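Local coordinates for fat acid-binding protein (Eubacterium ventriosum, PDB 3NYI) that probably binds long-chain fatty acids, as a member of the DegV family, and holds a stearic acid molecule in this crystal, at residues S11-H23 with D265-A277. Residues are numbered along the deposited sequence; the frame is centred on the assembly and turned at random.
Sequences SACDLSKEYLEKH and DSETNVAIGIVSA. With STE (stearic acid), chain C.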
# COMPACT_ATOMS: atom_id res chain seq x y z
N SER A 11 -1.93 8.42 1.81
CA SER A 11 -3.16 7.64 1.61
C SER A 11 -2.97 6.36 0.80
O SER A 11 -3.94 5.63 0.58
CB SER A 11 -4.26 8.51 0.98
OG SER A 11 -3.82 9.05 -0.26
N ALA A 12 -1.75 6.07 0.38
CA ALA A 12 -1.51 4.85 -0.40
C ALA A 12 -1.66 3.60 0.45
O ALA A 12 -1.79 2.51 -0.10
CB ALA A 12 -0.11 4.87 -1.07
N CYS A 13 -1.64 3.75 1.78
CA CYS A 13 -1.69 2.57 2.68
C CYS A 13 -3.06 1.89 2.70
O CYS A 13 -3.18 0.71 3.05
CB CYS A 13 -1.27 2.97 4.10
SG CYS A 13 -2.51 3.99 4.99
N ASP A 14 -4.11 2.63 2.35
CA ASP A 14 -5.46 2.06 2.22
C ASP A 14 -6.04 1.47 3.53
O ASP A 14 -6.94 0.64 3.50
CB ASP A 14 -5.48 0.97 1.13
CG ASP A 14 -5.20 1.53 -0.25
OD1 ASP A 14 -5.45 2.74 -0.47
OD2 ASP A 14 -4.74 0.76 -1.13
N LEU A 15 -5.52 1.91 4.67
CA LEU A 15 -6.05 1.45 5.96
C LEU A 15 -7.51 1.87 6.12
O LEU A 15 -7.89 2.97 5.74
CB LEU A 15 -5.20 2.00 7.11
CG LEU A 15 -3.89 1.26 7.34
CD1 LEU A 15 -2.92 2.12 8.14
CD2 LEU A 15 -4.14 -0.09 8.03
N SER A 16 -8.32 0.99 6.69
CA SER A 16 -9.75 1.27 6.85
C SER A 16 -10.04 2.47 7.76
O SER A 16 -9.25 2.80 8.65
CB SER A 16 -10.47 0.04 7.41
OG SER A 16 -10.33 -0.03 8.83
N LYS A 17 -11.19 3.10 7.56
CA LYS A 17 -11.65 4.17 8.45
C LYS A 17 -11.61 3.72 9.90
O LYS A 17 -11.12 4.45 10.77
CB LYS A 17 -13.07 4.60 8.10
CG LYS A 17 -13.18 5.42 6.83
CD LYS A 17 -12.51 6.77 6.98
CE LYS A 17 -12.75 7.66 5.76
NZ LYS A 17 -14.20 7.98 5.57
N GLU A 18 -12.11 2.51 10.16
CA GLU A 18 -12.11 1.92 11.50
C GLU A 18 -10.71 1.84 12.10
O GLU A 18 -10.51 2.13 13.28
CB GLU A 18 -12.67 0.50 11.47
CG GLU A 18 -14.14 0.37 11.18
CD GLU A 18 -14.62 -1.06 11.40
OE1 GLU A 18 -13.80 -1.89 11.87
OE2 GLU A 18 -15.80 -1.35 11.13
N TYR A 19 -9.75 1.39 11.30
CA TYR A 19 -8.40 1.18 11.79
C TYR A 19 -7.80 2.52 12.20
O TYR A 19 -7.15 2.63 13.24
CB TYR A 19 -7.52 0.52 10.73
CG TYR A 19 -6.15 0.17 11.24
CD1 TYR A 19 -5.83 -1.15 11.59
CD2 TYR A 19 -5.17 1.14 11.42
CE1 TYR A 19 -4.57 -1.48 12.06
CE2 TYR A 19 -3.92 0.83 11.90
CZ TYR A 19 -3.62 -0.48 12.23
OH TYR A 19 -2.37 -0.78 12.70
N LEU A 20 -8.02 3.53 11.36
CA LEU A 20 -7.47 4.86 11.61
C LEU A 20 -7.95 5.43 12.94
O LEU A 20 -7.17 5.97 13.71
CB LEU A 20 -7.82 5.82 10.46
CG LEU A 20 -7.27 5.39 9.09
CD1 LEU A 20 -7.74 6.37 8.03
CD2 LEU A 20 -5.76 5.31 9.12
N GLU A 21 -9.25 5.31 13.19
CA GLU A 21 -9.81 5.80 14.45
C GLU A 21 -9.30 4.99 15.63
O GLU A 21 -8.87 5.55 16.64
CB GLU A 21 -11.34 5.78 14.41
CG GLU A 21 -11.98 6.26 15.70
CD GLU A 21 -13.47 6.51 15.57
OE1 GLU A 21 -14.25 5.56 15.78
OE2 GLU A 21 -13.85 7.66 15.26
N LYS A 22 -9.33 3.67 15.50
CA LYS A 22 -8.92 2.79 16.59
C LYS A 22 -7.48 3.02 17.03
O LYS A 22 -7.21 3.07 18.23
CB LYS A 22 -9.08 1.34 16.18
CG LYS A 22 -8.70 0.35 17.26
CD LYS A 22 -9.06 -1.04 16.83
CE LYS A 22 -8.71 -2.07 17.88
NZ LYS A 22 -8.81 -3.43 17.29
N HIS A 23 -6.57 3.19 16.07
CA HIS A 23 -5.15 3.27 16.38
C HIS A 23 -4.54 4.67 16.24
O HIS A 23 -3.32 4.82 16.28
CB HIS A 23 -4.37 2.28 15.52
CG HIS A 23 -4.77 0.85 15.72
ND1 HIS A 23 -4.46 0.15 16.86
CD2 HIS A 23 -5.46 0.00 14.92
CE1 HIS A 23 -4.93 -1.08 16.76
NE2 HIS A 23 -5.54 -1.20 15.59
N ASP A 265 -5.46 -11.72 8.88
CA ASP A 265 -5.59 -10.66 9.87
C ASP A 265 -6.49 -9.59 9.27
O ASP A 265 -6.05 -8.79 8.45
CB ASP A 265 -4.24 -10.10 10.28
CG ASP A 265 -3.68 -10.79 11.51
OD1 ASP A 265 -3.49 -10.11 12.54
OD2 ASP A 265 -3.45 -12.03 11.45
N SER A 266 -7.75 -9.59 9.68
CA SER A 266 -8.77 -8.82 8.99
C SER A 266 -8.60 -7.31 9.16
O SER A 266 -9.07 -6.54 8.32
CB SER A 266 -10.17 -9.26 9.42
OG SER A 266 -10.30 -9.18 10.82
N GLU A 267 -7.94 -6.90 10.23
CA GLU A 267 -7.75 -5.47 10.46
C GLU A 267 -7.02 -4.80 9.30
O GLU A 267 -7.26 -3.63 9.00
CB GLU A 267 -6.98 -5.22 11.76
CG GLU A 267 -7.84 -5.04 12.99
CD GLU A 267 -7.14 -4.24 14.08
OE1 GLU A 267 -7.68 -3.19 14.49
OE2 GLU A 267 -6.04 -4.66 14.52
N THR A 268 -6.13 -5.56 8.66
CA THR A 268 -5.29 -5.01 7.58
C THR A 268 -5.67 -5.50 6.18
O THR A 268 -4.93 -5.28 5.23
CB THR A 268 -3.79 -5.24 7.84
OG1 THR A 268 -3.58 -6.56 8.36
CG2 THR A 268 -3.28 -4.21 8.87
N ASN A 269 -6.82 -6.15 6.05
CA ASN A 269 -7.41 -6.34 4.74
C ASN A 269 -7.71 -4.94 4.21
O ASN A 269 -8.03 -4.05 4.99
CB ASN A 269 -8.73 -7.12 4.84
CG ASN A 269 -8.52 -8.60 5.11
OD1 ASN A 269 -7.40 -9.10 5.00
ND2 ASN A 269 -9.60 -9.30 5.46
N VAL A 270 -7.59 -4.73 2.91
CA VAL A 270 -7.87 -3.40 2.38
C VAL A 270 -8.75 -3.42 1.14
O VAL A 270 -8.66 -4.33 0.31
CB VAL A 270 -6.58 -2.63 2.04
CG1 VAL A 270 -5.78 -2.34 3.31
CG2 VAL A 270 -5.75 -3.40 0.99
N ALA A 271 -9.59 -2.40 1.02
CA ALA A 271 -10.20 -2.09 -0.26
C ALA A 271 -9.14 -1.26 -0.97
O ALA A 271 -8.86 -0.12 -0.57
CB ALA A 271 -11.48 -1.28 -0.06
N ILE A 272 -8.53 -1.83 -2.00
CA ILE A 272 -7.39 -1.19 -2.65
C ILE A 272 -7.79 0.22 -3.07
O ILE A 272 -8.86 0.42 -3.67
CB ILE A 272 -6.91 -2.01 -3.83
CG1 ILE A 272 -6.40 -3.37 -3.32
CG2 ILE A 272 -5.81 -1.28 -4.58
CD1 ILE A 272 -6.19 -4.37 -4.42
N GLY A 273 -6.98 1.20 -2.71
CA GLY A 273 -7.37 2.59 -2.88
C GLY A 273 -7.08 3.19 -4.24
O GLY A 273 -6.48 2.56 -5.11
N ILE A 274 -7.51 4.44 -4.38
CA ILE A 274 -7.31 5.24 -5.57
C ILE A 274 -5.87 5.31 -6.04
O ILE A 274 -5.60 5.17 -7.23
CB ILE A 274 -7.82 6.67 -5.29
CG1 ILE A 274 -9.35 6.64 -5.15
CG2 ILE A 274 -7.35 7.64 -6.37
CD1 ILE A 274 -9.98 8.02 -4.79
N VAL A 275 -4.93 5.52 -5.12
CA VAL A 275 -3.51 5.61 -5.51
C VAL A 275 -3.07 4.40 -6.36
O VAL A 275 -2.46 4.54 -7.42
CB VAL A 275 -2.58 5.76 -4.29
CG1 VAL A 275 -1.11 5.70 -4.73
CG2 VAL A 275 -2.88 7.06 -3.54
N SER A 276 -3.37 3.19 -5.89
CA SER A 276 -3.01 2.00 -6.66
C SER A 276 -3.91 1.77 -7.86
O SER A 276 -3.44 1.40 -8.94
CB SER A 276 -3.02 0.74 -5.78
OG SER A 276 -2.02 0.81 -4.79
N ALA A 277 -5.21 1.98 -7.67
CA ALA A 277 -6.16 1.65 -8.72
C ALA A 277 -5.96 2.48 -9.99
O ALA A 277 -6.20 1.99 -11.09
CB ALA A 277 -7.60 1.78 -8.21
C1 STE C . 2.10 9.70 -7.38
O1 STE C . 3.08 10.15 -6.89
O2 STE C . 1.63 10.23 -8.34
C2 STE C . 1.58 8.31 -6.92
C3 STE C . 2.05 7.21 -7.90
C4 STE C . 1.44 5.84 -7.49
C5 STE C . 2.08 4.68 -8.28
C6 STE C . 1.40 3.35 -7.90
C7 STE C . 1.95 2.17 -8.75
C8 STE C . 1.35 0.85 -8.21
C9 STE C . 1.84 -0.36 -9.03
C10 STE C . 1.14 -1.64 -8.49
C11 STE C . 1.81 -2.06 -7.18
C12 STE C . 0.85 -2.32 -6.00
C13 STE C . -0.58 -2.70 -6.39
C14 STE C . -0.97 -3.93 -5.52
C15 STE C . -2.50 -4.16 -5.53
C16 STE C . -2.78 -5.57 -4.96
C17 STE C . -2.90 -5.51 -3.43
C18 STE C . -3.36 -6.87 -2.85
O HOH W 1 -2.97 2.33 -2.74
O HOH W 2 -9.45 -0.29 3.16
O HOH W 3 -5.19 5.12 -2.02
O HOH W 4 -7.41 -1.74 6.89
O HOH W 5 -9.47 -2.48 9.84
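The backbones of residues 11-23 and 265-277 run past each other in opposite senses, pairing Ala12 with Val275 and Asp14 with Gly273, each at 5.5 Å between CA atoms, and Tyr19 with Glu267 at 6.8 Å. At one end, Glu267 OE1 takes two donors from opposite faces of its carboxylate plane. Lys22 NZ, at the tip of an extended chain, makes a salt bridge to Glu267 OE1 (3.0 Å) from well above that plane; His23 NE2 donates to Glu267 OE1 (3.1 Å) on the syn side, 24° out of it. Without this carboxylate, as with an alanine here, the Lys22 ammonium and His23 NE2 would probably lose the acceptor they share. With CG anti to the backbone N (chi1 -174°), the Tyr19 ring is carried toward Glu267, its CD1 near Glu267 O, and is sandwiched between Leu15 CD2 and His23 CD2; its hydroxyl bonds to Asp136. Two waters join Ser16 to the carbonyl of Glu267, one through its N and one through its OG, the atom that also N-caps helix 17-23. Midway, Val270 CG1 packs 3.2 Å from Asp14 O. Beyond it, Gly273 N, at the N-cap of helix 274-280, donates to Asp14 OD2 (2.8 Å, 162°) from above the carboxylate, which also bonds to Thr128. Val275 CG1 lies against Ala12 CB (3.9 Å) and also touches stearic acid C4, while Ile272 CD1 meets the lipid's far end at C17 (3.6 Å). The Asp14 carboxylate would probably interact favourably with the helix dipole. Its bond to Gly273 ties the loop after strand 6-10 of one sheet to the turn between edge strand 270-271 of the other and helix 274-280, where Ile272 and Val275 touch the lipid.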